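Local atomic coordinates of purine nucleoside phosphorylase (Anopheles gambiae, PDB entry 2P4S), a protein that cleaves purine nucleosides such as inosine and 2'-deoxyinosine with phosphate, giving the free base and a pentose 1-phosphate in purine salvage. Residues V112-G117 / H195-N200; L123-T128 / C165-F170; F321-I326 / K354-F359; I214-D219 / K254-A259; P184-H189 / I310-H315. All coordinates share one frame; numbering follows the deposited sequence.

Contact 1. Residues V112-G117 / H195-N200; sequences VGIICG and HLIATN
Gly113 and Ile115 bond through their backbones to His195, Ile197 and Thr199, as neighbouring parallel strands do. The strands 112-116 and 195-200 run 14° from exactly parallel. Gly113 N reaches His195 O, and Gly113 O receives Ile197 N at 2.8 Å. Ile115 N then reaches Ile197 O, and Ile115 O receives Thr199 N at 3.1 Å. Weak CA-H...O contacts lie between these bonds, such as Ile114 CA to Ile197 O at 3.3 Å.

The side-chain hydroxyl of Thr199 adds a second set of bonds. With chi1 at 73°, its OG1 is turned toward the neighbouring strand. From there it donates to Ile115 O at 2.8 Å, in the carbonyl plane and on a lone pair. The same OG1 accepts from Gly117 N at 3.1 Å. Ile115 O is thus gripped by both the N and the hydroxyl of Thr199.

Apolar pairs flank the backbone ladder on both faces. Val112 CG1 meets Ile197 CD1 at 4.0 Å on one face. Ile115 CG1 meets Leu196 CD1 at 3.8 Å on the other, where Val185 and Met188 of helix 178-191 also pack.

This is a parallel pair inside the central sheet of the phosphorylase fold. The Thr199 hydroxyl bridges Ile115 O and Gly117 N, so it links the two segments close to the bound phosphate and Arg169.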
# COMPACT_ATOMS: atom_id res chain seq x y z
N VAL A 112 26.37 18.75 7.00
CA VAL A 112 24.95 18.80 7.15
C VAL A 112 24.27 18.98 5.78
O VAL A 112 24.51 19.96 5.12
CB VAL A 112 24.50 19.95 8.12
CG1 VAL A 112 22.99 19.90 8.32
CG2 VAL A 112 25.25 19.86 9.48
N GLY A 113 23.40 18.04 5.39
CA GLY A 113 22.46 18.23 4.26
C GLY A 113 21.06 18.71 4.69
O GLY A 113 20.53 18.24 5.70
N ILE A 114 20.45 19.61 3.93
CA ILE A 114 19.13 20.16 4.24
C ILE A 114 18.23 19.98 3.00
O ILE A 114 18.57 20.43 1.88
CB ILE A 114 19.18 21.66 4.64
CG1 ILE A 114 20.11 21.90 5.84
CG2 ILE A 114 17.78 22.20 4.95
CD1 ILE A 114 20.49 23.40 6.07
N ILE A 115 17.09 19.32 3.16
CA ILE A 115 16.07 19.30 2.08
C ILE A 115 14.96 20.29 2.40
O ILE A 115 14.31 20.16 3.44
CB ILE A 115 15.52 17.87 1.85
CG1 ILE A 115 16.68 16.89 1.78
CG2 ILE A 115 14.68 17.82 0.54
CD1 ILE A 115 16.27 15.41 1.59
N CYS A 116 14.78 21.31 1.56
CA CYS A 116 13.68 22.31 1.68
C CYS A 116 12.38 21.93 0.94
O CYS A 116 12.38 21.82 -0.30
CB CYS A 116 14.13 23.66 1.12
SG CYS A 116 15.67 24.24 1.84
N GLY A 117 11.26 21.83 1.67
CA GLY A 117 10.00 21.38 1.10
C GLY A 117 9.14 22.53 0.66
O GLY A 117 9.65 23.66 0.43
N HIS A 195 24.75 14.53 8.89
CA HIS A 195 23.42 14.88 9.35
C HIS A 195 22.53 15.18 8.17
O HIS A 195 23.00 15.80 7.21
CB HIS A 195 23.44 16.07 10.31
CG HIS A 195 24.02 15.73 11.66
ND1 HIS A 195 25.32 15.27 11.81
CD2 HIS A 195 23.47 15.72 12.89
CE1 HIS A 195 25.55 15.02 13.09
NE2 HIS A 195 24.44 15.28 13.77
N LEU A 196 21.28 14.71 8.26
CA LEU A 196 20.18 15.20 7.42
C LEU A 196 19.13 16.00 8.21
O LEU A 196 18.57 15.49 9.18
CB LEU A 196 19.51 14.05 6.65
CG LEU A 196 18.36 14.45 5.71
CD1 LEU A 196 18.86 15.32 4.48
CD2 LEU A 196 17.52 13.20 5.30
N ILE A 197 18.90 17.25 7.81
CA ILE A 197 17.70 17.99 8.16
C ILE A 197 16.64 17.95 7.02
O ILE A 197 16.82 18.58 5.96
CB ILE A 197 18.01 19.44 8.57
CG1 ILE A 197 19.02 19.47 9.74
CG2 ILE A 197 16.70 20.18 8.94
CD1 ILE A 197 19.52 20.87 10.05
N ALA A 198 15.54 17.22 7.24
CA ALA A 198 14.46 17.15 6.23
C ALA A 198 13.30 18.02 6.69
O ALA A 198 12.84 17.89 7.84
CB ALA A 198 14.03 15.73 6.00
N THR A 199 12.86 18.93 5.83
CA THR A 199 11.75 19.83 6.17
C THR A 199 10.62 19.56 5.18
O THR A 199 10.86 19.20 4.03
CB THR A 199 12.11 21.30 6.04
OG1 THR A 199 12.21 21.64 4.65
CG2 THR A 199 13.41 21.67 6.77
N ASN A 200 9.38 19.75 5.60
CA ASN A 200 8.31 19.66 4.63
C ASN A 200 7.17 20.56 5.08
O ASN A 200 7.22 21.08 6.21
CB ASN A 200 7.85 18.20 4.45
CG ASN A 200 7.38 17.58 5.74
OD1 ASN A 200 6.44 18.08 6.38
ND2 ASN A 200 8.01 16.51 6.14

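Contact 2. Residues L123-T128 / C165-F170; sequences LAEQLT and CMQGRF. With PO4 (phosphate ion), chain D.
Gln167 lies along the methyl group of Ala124, and its side chain can be followed outward from the strand. CB meets Ala124 CB at 3.8 Å. CG is anti to the backbone N (chi1 -169°) and the chain stays extended, which keeps the methyl within reach of CG and CD as well. Gln167 CD is also 3.8 Å from Ala124 CB. At the tip, OE1 passes the same methyl, while NE2, which has a weak hydrogen bond to Gly121 O just before the helix, comes within 4.1 Å of Glu125 CG. The Glu125 carboxylate and the Gln167 amide are turned 85° against each other.

Cys165, two residues back, faces the same way. Its SG touches Ala124 CB at 3.6 Å. Its CB meets Leu127 CD1 at 3.9 Å. Ala124 therefore fits against both Cys165 and Gln167.

Beyond Gly168 the chain turns to the active site. Arg169 is a phosphate-binding residue, and its NH1 donates to O2 of the phosphate ion at 2.9 Å, with O2 at the guanidinium edge. A salt bridge from NE to Glu309 and a bond from NH2 to Thr199 O help fix the rotation of the group, while Ser118, Ala201 and Ser305 also bind the ion.

The short, weakly bonded helix 122-125 packs here on strand 161-167, which runs between strands 112-116 and 152-158, with Leu123 turned to Cys116 of the first and Leu127 to Val154 and Leu158 of the second.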
# COMPACT_ATOMS: atom_id res chain seq x y z
N LEU A 123 15.10 28.99 2.73
CA LEU A 123 16.22 28.59 3.58
C LEU A 123 17.55 28.65 2.81
O LEU A 123 18.58 29.07 3.38
CB LEU A 123 16.02 27.18 4.15
CG LEU A 123 15.06 26.97 5.32
CD1 LEU A 123 14.80 25.47 5.51
CD2 LEU A 123 15.54 27.62 6.63
N ALA A 124 17.54 28.21 1.54
CA ALA A 124 18.73 28.22 0.69
C ALA A 124 19.22 29.64 0.36
O ALA A 124 20.41 29.86 0.14
CB ALA A 124 18.49 27.44 -0.57
N GLU A 125 18.30 30.60 0.34
CA GLU A 125 18.62 32.01 0.10
C GLU A 125 19.35 32.72 1.26
O GLU A 125 19.88 33.81 1.10
CB GLU A 125 17.34 32.79 -0.24
CG GLU A 125 16.76 32.45 -1.60
CD GLU A 125 15.48 33.20 -1.85
OE1 GLU A 125 15.18 34.14 -1.06
OE2 GLU A 125 14.76 32.87 -2.83
N GLN A 126 19.38 32.10 2.42
CA GLN A 126 20.05 32.72 3.54
C GLN A 126 21.48 32.27 3.63
O GLN A 126 22.20 32.72 4.50
CB GLN A 126 19.29 32.42 4.83
CG GLN A 126 17.90 32.95 4.71
CD GLN A 126 17.16 32.97 6.00
OE1 GLN A 126 17.77 33.03 7.08
NE2 GLN A 126 15.82 32.92 5.90
N LEU A 127 21.90 31.36 2.76
CA LEU A 127 23.30 30.93 2.71
C LEU A 127 24.22 32.04 2.19
O LEU A 127 23.77 32.90 1.44
CB LEU A 127 23.45 29.67 1.86
CG LEU A 127 22.57 28.48 2.22
CD1 LEU A 127 22.91 27.33 1.32
CD2 LEU A 127 22.76 28.06 3.66
N THR A 128 25.49 32.03 2.59
CA THR A 128 26.50 32.97 2.07
C THR A 128 27.62 32.20 1.36
O THR A 128 27.80 30.99 1.61
CB THR A 128 27.12 33.84 3.18
OG1 THR A 128 27.80 33.02 4.12
CG2 THR A 128 26.07 34.68 3.91
N CYS A 165 22.30 22.29 0.54
CA CYS A 165 20.91 22.56 0.64
C CYS A 165 20.13 22.24 -0.67
O CYS A 165 20.43 22.79 -1.75
CB CYS A 165 20.80 24.00 1.08
SG CYS A 165 19.17 24.45 1.39
N MET A 166 19.20 21.29 -0.59
CA MET A 166 18.24 21.03 -1.66
C MET A 166 17.14 22.05 -1.65
O MET A 166 16.21 21.99 -0.84
CB MET A 166 17.64 19.65 -1.58
CG MET A 166 18.49 18.58 -2.21
SD MET A 166 17.72 16.96 -2.00
CE MET A 166 16.42 16.93 -3.26
N GLN A 167 17.26 23.03 -2.53
CA GLN A 167 16.23 24.02 -2.67
C GLN A 167 15.16 23.50 -3.63
O GLN A 167 15.24 23.69 -4.87
CB GLN A 167 16.81 25.33 -3.18
CG GLN A 167 15.82 26.47 -3.10
CD GLN A 167 16.38 27.75 -3.68
OE1 GLN A 167 17.34 27.72 -4.44
NE2 GLN A 167 15.78 28.88 -3.32
N GLY A 168 14.14 22.87 -3.04
CA GLY A 168 13.17 22.09 -3.81
C GLY A 168 13.49 20.62 -3.75
O GLY A 168 14.66 20.23 -3.70
N ARG A 169 12.46 19.77 -3.78
CA ARG A 169 12.66 18.32 -3.75
C ARG A 169 11.81 17.60 -4.81
O ARG A 169 11.18 18.25 -5.66
CB ARG A 169 12.41 17.75 -2.33
CG ARG A 169 10.95 17.86 -1.85
CD ARG A 169 10.44 16.64 -1.08
NE ARG A 169 11.10 16.39 0.20
CZ ARG A 169 11.00 17.17 1.27
NH1 ARG A 169 10.22 18.26 1.24
NH2 ARG A 169 11.66 16.86 2.39
N PHE A 170 11.85 16.26 -4.75
CA PHE A 170 11.20 15.31 -5.68
C PHE A 170 10.16 14.48 -4.93
O PHE A 170 10.43 14.00 -3.82
CB PHE A 170 12.25 14.33 -6.29
CG PHE A 170 13.50 15.02 -6.76
CD1 PHE A 170 13.41 16.15 -7.60
CD2 PHE A 170 14.75 14.63 -6.30
CE1 PHE A 170 14.57 16.82 -8.01
CE2 PHE A 170 15.92 15.32 -6.73
CZ PHE A 170 15.82 16.40 -7.57
P PO4 D . 6.66 18.95 0.59
O1 PO4 D . 6.88 20.05 1.57
O2 PO4 D . 7.88 18.87 -0.32
O3 PO4 D . 6.50 17.61 1.22
O4 PO4 D . 5.41 19.26 -0.17

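Contact 3. Residues F321-I326 / K354-F359; sequences FAFSLI and KTLGEF
The ring of Phe359 points its edge at one face of the Phe323 ring. This is a T-shaped (edge-to-face) pair, with centroids 5.4 Å apart and planes at 82°. CE2 of Phe359 lies over the face and is 3.8 Å from Phe323 CE2. Leu356 CD2 comes to the Phe323 ring obliquely, 4.3 Å from Phe323 CE1. Phe321 takes part through its own edge, where its CZ meets Phe359 CZ at 4.1 Å.

Phe323 holds its ring over its own backbone (chi1 61°), while Phe321 swings its ring anti to N. These two residues and Leu325 all leave the strand on the side of the helix. Leu325 CD2 and Leu356 CD1 complete the apolar row at 4.4 Å.

The short strand and helix segments run nearly antiparallel, at 169°, with axes 12.3 Å apart at closest approach. Large side chains fill that distance. Helix 253-265 brings Ala259 to both Phe321 and Phe359, and Thr199 of the adjoining strand touches Phe323.

Every touching residue is buried, and the attraction across the contact is apolar and aromatic. The C-terminal helix 353-370 is thereby packed against the central sheet in its 319-329 strand. The edge-to-face arrangement puts the hydrogen-bearing edge of Phe359 against the pi face of Phe323, which is probably favourable electrostatically in this apolar interface.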
# COMPACT_ATOMS: atom_id res chain seq x y z
N PHE A 321 17.19 14.95 11.71
CA PHE A 321 16.31 15.89 12.37
C PHE A 321 15.30 16.27 11.28
O PHE A 321 15.67 16.44 10.11
CB PHE A 321 17.08 17.13 12.86
CG PHE A 321 16.19 18.20 13.41
CD1 PHE A 321 15.98 19.39 12.71
CD2 PHE A 321 15.49 17.99 14.63
CE1 PHE A 321 15.10 20.37 13.18
CE2 PHE A 321 14.60 18.97 15.13
CZ PHE A 321 14.41 20.17 14.42
N ALA A 322 14.03 16.36 11.63
CA ALA A 322 13.01 16.75 10.66
C ALA A 322 11.84 17.47 11.30
O ALA A 322 11.50 17.20 12.45
CB ALA A 322 12.51 15.50 9.90
N PHE A 323 11.23 18.39 10.56
CA PHE A 323 9.98 19.03 10.97
C PHE A 323 9.03 19.30 9.82
O PHE A 323 9.46 19.43 8.68
CB PHE A 323 10.22 20.33 11.75
CG PHE A 323 10.95 21.39 10.99
CD1 PHE A 323 10.24 22.32 10.22
CD2 PHE A 323 12.33 21.52 11.08
CE1 PHE A 323 10.89 23.32 9.56
CE2 PHE A 323 12.98 22.53 10.40
CZ PHE A 323 12.25 23.44 9.66
N SER A 324 7.75 19.42 10.18
CA SER A 324 6.68 19.85 9.29
C SER A 324 6.24 21.27 9.68
O SER A 324 5.94 21.55 10.86
CB SER A 324 5.46 18.93 9.47
OG SER A 324 5.68 17.58 9.09
N LEU A 325 6.18 22.17 8.69
CA LEU A 325 5.39 23.38 8.83
C LEU A 325 3.93 23.01 8.51
O LEU A 325 3.64 22.49 7.42
CB LEU A 325 5.89 24.46 7.85
CG LEU A 325 5.20 25.83 7.90
CD1 LEU A 325 5.41 26.57 9.25
CD2 LEU A 325 5.75 26.67 6.74
N ILE A 326 3.02 23.28 9.47
CA ILE A 326 1.61 23.00 9.32
C ILE A 326 1.03 24.12 8.47
O ILE A 326 0.97 25.25 8.89
CB ILE A 326 0.90 22.94 10.72
CG1 ILE A 326 1.55 21.88 11.62
CG2 ILE A 326 -0.61 22.79 10.58
CD1 ILE A 326 1.52 20.40 11.05
N LYS A 354 11.90 34.40 7.90
CA LYS A 354 12.85 34.91 8.88
C LYS A 354 12.95 33.90 10.05
O LYS A 354 14.03 33.41 10.36
CB LYS A 354 12.40 36.32 9.32
CG LYS A 354 13.44 37.16 10.04
CD LYS A 354 13.30 38.65 9.59
CE LYS A 354 13.57 39.67 10.75
NZ LYS A 354 15.02 39.76 11.15
N THR A 355 11.81 33.57 10.63
CA THR A 355 11.71 32.57 11.71
C THR A 355 12.28 31.17 11.36
O THR A 355 13.10 30.60 12.10
CB THR A 355 10.20 32.41 12.13
OG1 THR A 355 9.66 33.70 12.46
CG2 THR A 355 10.03 31.49 13.31
N LEU A 356 11.82 30.64 10.22
CA LEU A 356 12.30 29.36 9.73
C LEU A 356 13.81 29.34 9.59
O LEU A 356 14.46 28.38 10.00
CB LEU A 356 11.61 29.00 8.40
CG LEU A 356 10.07 28.75 8.43
CD1 LEU A 356 9.45 28.99 7.04
CD2 LEU A 356 9.74 27.36 8.89
N GLY A 357 14.37 30.44 9.08
CA GLY A 357 15.83 30.53 8.86
C GLY A 357 16.61 30.58 10.16
O GLY A 357 17.59 29.86 10.34
N GLU A 358 16.15 31.42 11.08
CA GLU A 358 16.73 31.52 12.42
C GLU A 358 16.69 30.18 13.15
O GLU A 358 17.70 29.74 13.72
CB GLU A 358 15.99 32.59 13.22
CG GLU A 358 16.65 32.96 14.55
CD GLU A 358 18.11 33.47 14.40
OE1 GLU A 358 18.37 34.32 13.49
OE2 GLU A 358 18.99 33.01 15.17
N PHE A 359 15.53 29.52 13.10
CA PHE A 359 15.31 28.18 13.71
C PHE A 359 16.26 27.15 13.15
O PHE A 359 17.01 26.50 13.88
CB PHE A 359 13.81 27.76 13.55
CG PHE A 359 13.47 26.39 14.15
CD1 PHE A 359 13.27 26.23 15.53
CD2 PHE A 359 13.33 25.28 13.32
CE1 PHE A 359 12.94 24.98 16.08
CE2 PHE A 359 12.97 24.01 13.86
CZ PHE A 359 12.79 23.87 15.24

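Contact 4. Residues I214-D219 / K254-A259; sequences IMLIKD and KLNQQA
Leu216 and Asn256 mark the nearest approach of the two backbones, with their CA atoms 6.7 Å apart. Strand 214-219 and helix 254-259 run nearly antiparallel, at 161°, and their axes come within 9.5 Å. The Leu216 side of the strand faces the helix.

Leu216 carries the apolar part. Its CG is anti to the carbonyl carbon (chi1 -49°), and both methyls reach the helix. Leu216 CD2 meets Ala259 CB at 3.8 Å. Leu216 CD1 touches the same methyl and also lies 3.5 Å from the backbone O of Asn256. The leucine fork thus lies against both the alanine methyl and a carbonyl of the helix.

Asn256 points back at the strand, one turn before Ala259. Its side-chain amide comes up to the carbonyl O of Ile217 and passes near Lys218 CA. Phe321 of the next strand packs on both Leu216 and Asn256.

The strand end also reaches a subunit boundary. Asp219 OD2 accepts a hydrogen bond from Ala289 N and is hydrogen-bonded to Tyr334 OH, both of a neighbouring subunit. Lys218 makes a cation-pi contact with the same Tyr334.

Helix 253-265 is thus seated on strand 214-221 of the sheet by one leucine fork on an alanine, with a polar amide next to it at the strand backbone. The chemistry changes within a few residues, from a buried apolar seat at Leu216 to the charged groups of the trimer contact.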
# COMPACT_ATOMS: atom_id res chain seq x y z
N ILE A 214 5.17 24.71 13.75
CA ILE A 214 6.17 23.75 13.33
C ILE A 214 6.01 22.52 14.21
O ILE A 214 6.10 22.61 15.45
CB ILE A 214 7.55 24.37 13.49
CG1 ILE A 214 7.71 25.55 12.52
CG2 ILE A 214 8.68 23.32 13.39
CD1 ILE A 214 8.94 26.40 12.83
N MET A 215 5.75 21.39 13.59
CA MET A 215 5.78 20.12 14.28
C MET A 215 7.11 19.42 14.07
O MET A 215 7.38 18.95 12.97
CB MET A 215 4.67 19.20 13.79
CG MET A 215 4.48 17.97 14.71
SD MET A 215 3.65 16.63 13.89
CE MET A 215 4.92 16.03 12.74
N LEU A 216 7.91 19.29 15.14
CA LEU A 216 9.02 18.33 15.15
C LEU A 216 8.48 16.94 14.87
O LEU A 216 7.49 16.51 15.44
CB LEU A 216 9.77 18.28 16.48
CG LEU A 216 10.19 19.65 17.02
CD1 LEU A 216 10.78 19.55 18.41
CD2 LEU A 216 11.09 20.44 16.02
N ILE A 217 9.17 16.24 13.99
CA ILE A 217 8.81 14.87 13.72
C ILE A 217 9.54 14.03 14.75
O ILE A 217 10.77 14.02 14.83
CB ILE A 217 9.09 14.47 12.25
CG1 ILE A 217 8.40 15.48 11.31
CG2 ILE A 217 8.65 12.99 12.00
CD1 ILE A 217 8.61 15.23 9.77
N LYS A 218 8.74 13.37 15.57
CA LYS A 218 9.25 12.49 16.57
C LYS A 218 9.28 11.07 16.00
O LYS A 218 10.10 10.25 16.40
CB LYS A 218 8.37 12.58 17.82
CG LYS A 218 8.79 11.62 18.93
CD LYS A 218 7.90 11.74 20.20
CE LYS A 218 8.63 11.08 21.41
NZ LYS A 218 7.67 11.19 22.62
N ASP A 219 8.36 10.78 15.07
CA ASP A 219 8.24 9.46 14.51
C ASP A 219 7.40 9.54 13.25
O ASP A 219 6.79 10.56 12.98
CB ASP A 219 7.58 8.50 15.53
CG ASP A 219 8.05 7.06 15.35
OD1 ASP A 219 8.76 6.77 14.34
OD2 ASP A 219 7.70 6.22 16.18
N LYS A 254 17.88 14.08 21.00
CA LYS A 254 18.65 15.22 21.45
C LYS A 254 18.50 16.44 20.59
O LYS A 254 18.44 17.54 21.12
CB LYS A 254 20.13 14.87 21.54
CG LYS A 254 20.56 14.05 22.73
CD LYS A 254 21.99 13.61 22.45
CE LYS A 254 22.75 13.25 23.71
NZ LYS A 254 24.24 13.08 23.37
N LEU A 255 18.46 16.27 19.26
CA LEU A 255 18.23 17.44 18.39
C LEU A 255 16.83 17.99 18.54
O LEU A 255 16.62 19.21 18.53
CB LEU A 255 18.54 17.13 16.92
CG LEU A 255 20.03 16.92 16.58
CD1 LEU A 255 20.24 16.41 15.13
CD2 LEU A 255 20.85 18.22 16.86
N ASN A 256 15.85 17.09 18.68
CA ASN A 256 14.47 17.49 19.00
C ASN A 256 14.39 18.29 20.32
O ASN A 256 13.69 19.29 20.38
CB ASN A 256 13.54 16.28 19.06
CG ASN A 256 13.05 15.83 17.69
OD1 ASN A 256 12.15 14.99 17.57
ND2 ASN A 256 13.62 16.40 16.66
N GLN A 257 15.10 17.83 21.34
CA GLN A 257 15.23 18.59 22.61
C GLN A 257 15.86 19.99 22.41
O GLN A 257 15.36 21.00 22.95
CB GLN A 257 16.00 17.75 23.68
CG GLN A 257 15.93 18.35 25.16
CD GLN A 257 14.46 18.50 25.62
OE1 GLN A 257 13.70 17.54 25.53
NE2 GLN A 257 14.06 19.71 26.05
N GLN A 258 16.92 20.09 21.60
CA GLN A 258 17.56 21.41 21.36
C GLN A 258 16.60 22.39 20.63
O GLN A 258 16.52 23.59 20.95
CB GLN A 258 18.92 21.25 20.63
CG GLN A 258 19.68 22.57 20.37
CD GLN A 258 19.99 23.39 21.66
OE1 GLN A 258 19.95 22.86 22.78
NE2 GLN A 258 20.30 24.69 21.49
N ALA A 259 15.87 21.86 19.65
CA ALA A 259 14.77 22.58 18.97
C ALA A 259 13.75 23.21 19.91
O ALA A 259 13.27 24.33 19.70
CB ALA A 259 14.08 21.62 17.96

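Contact 5. Residues P184-H189 / I310-H315; sequences PVRVMH and IITARH
Val185 packs against Ala313 where two helices of the alpha/beta phosphorylase fold lie side by side. The segments of helix 178-191 and helix 307-315 cross at -31°, with axes 9.1 Å apart. Both helices rest on strand 195-204.

The apolar, buried part is on this sheet side. Val185 CG1 is anti to the backbone N (chi1 -178°) and meets Ala313 CA at 3.6 Å and Ala313 CB at 3.7 Å. Thr312 turns its methyl inward, with CG2 4.1 Å from Val185 CB. Its hydroxyl bonds back to His308 O in its own helix.

The other side is more polar and more open to solvent at Arg186, which is partly exposed. Arg186, in cation-pi contact with Phe240, bends at its second and third torsions and passes across Thr312 at about a right angle, with CD 3.6 Å from Thr312 CG2. The buried His315 is held at both ring nitrogens, since its NE2 bonds to Pro242 O. At His315 ND1 the donor is Arg186 NH1, 2.8 Å away and close to the planes of both groups, with an N-H...N angle of 158°.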
# COMPACT_ATOMS: atom_id res chain seq x y z
N PRO A 184 19.34 11.93 -3.66
CA PRO A 184 20.21 13.01 -3.17
C PRO A 184 20.73 12.86 -1.75
O PRO A 184 21.80 13.42 -1.40
CB PRO A 184 19.29 14.22 -3.26
CG PRO A 184 18.31 13.84 -4.39
CD PRO A 184 18.03 12.43 -4.13
N VAL A 185 20.02 12.08 -0.92
CA VAL A 185 20.54 11.68 0.40
C VAL A 185 21.78 10.78 0.33
O VAL A 185 22.66 10.91 1.18
CB VAL A 185 19.43 11.02 1.30
CG1 VAL A 185 19.95 10.65 2.69
CG2 VAL A 185 18.17 11.95 1.41
N ARG A 186 21.85 9.85 -0.62
CA ARG A 186 23.06 8.99 -0.79
C ARG A 186 24.25 9.84 -1.27
O ARG A 186 25.35 9.66 -0.79
CB ARG A 186 22.86 7.89 -1.79
CG ARG A 186 21.63 7.03 -1.62
CD ARG A 186 21.94 5.95 -0.72
NE ARG A 186 21.35 4.67 -1.09
CZ ARG A 186 21.04 3.74 -0.18
NH1 ARG A 186 21.24 3.96 1.15
NH2 ARG A 186 20.52 2.59 -0.59
N VAL A 187 23.98 10.79 -2.16
CA VAL A 187 24.97 11.77 -2.60
C VAL A 187 25.49 12.65 -1.43
O VAL A 187 26.70 12.79 -1.28
CB VAL A 187 24.41 12.65 -3.77
CG1 VAL A 187 25.43 13.68 -4.15
CG2 VAL A 187 24.07 11.78 -4.98
N MET A 188 24.60 13.24 -0.63
CA MET A 188 25.00 13.96 0.58
C MET A 188 25.97 13.14 1.46
O MET A 188 27.00 13.63 1.88
CB MET A 188 23.77 14.39 1.40
CG MET A 188 22.90 15.49 0.81
SD MET A 188 21.31 15.64 1.72
CE MET A 188 20.69 17.14 0.99
N HIS A 189 25.65 11.88 1.71
CA HIS A 189 26.51 10.99 2.48
C HIS A 189 27.90 10.83 1.80
O HIS A 189 28.95 11.00 2.45
CB HIS A 189 25.80 9.64 2.60
CG HIS A 189 26.67 8.51 3.07
ND1 HIS A 189 27.20 8.45 4.34
CD2 HIS A 189 27.03 7.36 2.45
CE1 HIS A 189 27.89 7.33 4.47
NE2 HIS A 189 27.79 6.65 3.34
N ILE A 310 14.48 10.09 4.93
CA ILE A 310 14.90 9.68 6.27
C ILE A 310 15.34 8.23 6.34
O ILE A 310 16.34 7.93 6.95
CB ILE A 310 13.77 9.99 7.32
CG1 ILE A 310 13.52 11.52 7.38
CG2 ILE A 310 14.16 9.43 8.70
CD1 ILE A 310 14.62 12.35 8.17
N ILE A 311 14.62 7.31 5.72
CA ILE A 311 14.99 5.89 5.76
C ILE A 311 16.34 5.65 5.04
O ILE A 311 17.20 4.87 5.51
CB ILE A 311 13.86 5.05 5.12
CG1 ILE A 311 12.67 4.96 6.06
CG2 ILE A 311 14.31 3.65 4.74
CD1 ILE A 311 11.49 4.15 5.47
N THR A 312 16.51 6.30 3.91
CA THR A 312 17.80 6.28 3.20
C THR A 312 18.94 6.87 4.05
O THR A 312 20.03 6.33 4.08
CB THR A 312 17.67 7.02 1.86
OG1 THR A 312 16.59 6.42 1.10
CG2 THR A 312 18.97 6.96 1.08
N ALA A 313 18.69 7.98 4.73
CA ALA A 313 19.67 8.59 5.62
C ALA A 313 20.09 7.65 6.73
O ALA A 313 21.27 7.49 7.01
CB ALA A 313 19.13 9.87 6.20
N ARG A 314 19.13 7.00 7.36
CA ARG A 314 19.37 6.09 8.49
C ARG A 314 20.15 4.90 8.00
O ARG A 314 21.04 4.45 8.67
CB ARG A 314 18.03 5.62 9.11
CG ARG A 314 17.33 6.73 9.88
CD ARG A 314 18.32 7.44 10.85
NE ARG A 314 18.53 6.62 12.03
CZ ARG A 314 19.61 6.63 12.81
NH1 ARG A 314 20.64 7.44 12.52
NH2 ARG A 314 19.66 5.80 13.87
N HIS A 315 19.80 4.41 6.82
CA HIS A 315 20.51 3.31 6.18
C HIS A 315 22.02 3.55 6.08
O HIS A 315 22.78 2.66 6.39
CB HIS A 315 19.92 2.98 4.79
CG HIS A 315 20.54 1.75 4.15
ND1 HIS A 315 21.24 1.80 2.97
CD2 HIS A 315 20.61 0.47 4.56
CE1 HIS A 315 21.69 0.60 2.67
NE2 HIS A 315 21.31 -0.23 3.62

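In the fold
Contacts 1, 3 and 4 meet in one sheet. Strand 319-329 lies between 195-204 and 214-221, with probable hydrogen bonds from Leu325 N to Asn200 O (2.9 Å) and from Met215 N to Ser324 O (2.7 Å). Contact 2 joins through strand 161-167, where Ile114 O and Met166 N are 2.7 Å apart. Contact 5 lies on the Leu196 face, and Met188 SD is 3.7 Å from Leu196 CD1. Its centre is about 20 Å from that of contact 3, on the far side of the chain centre. Contacts 1 and 2 converge on the phosphate site through Gly117 and Arg169. The Asn200 side chain is about 6 Å from the bound inhibitor, that of Leu325 about 8 Å.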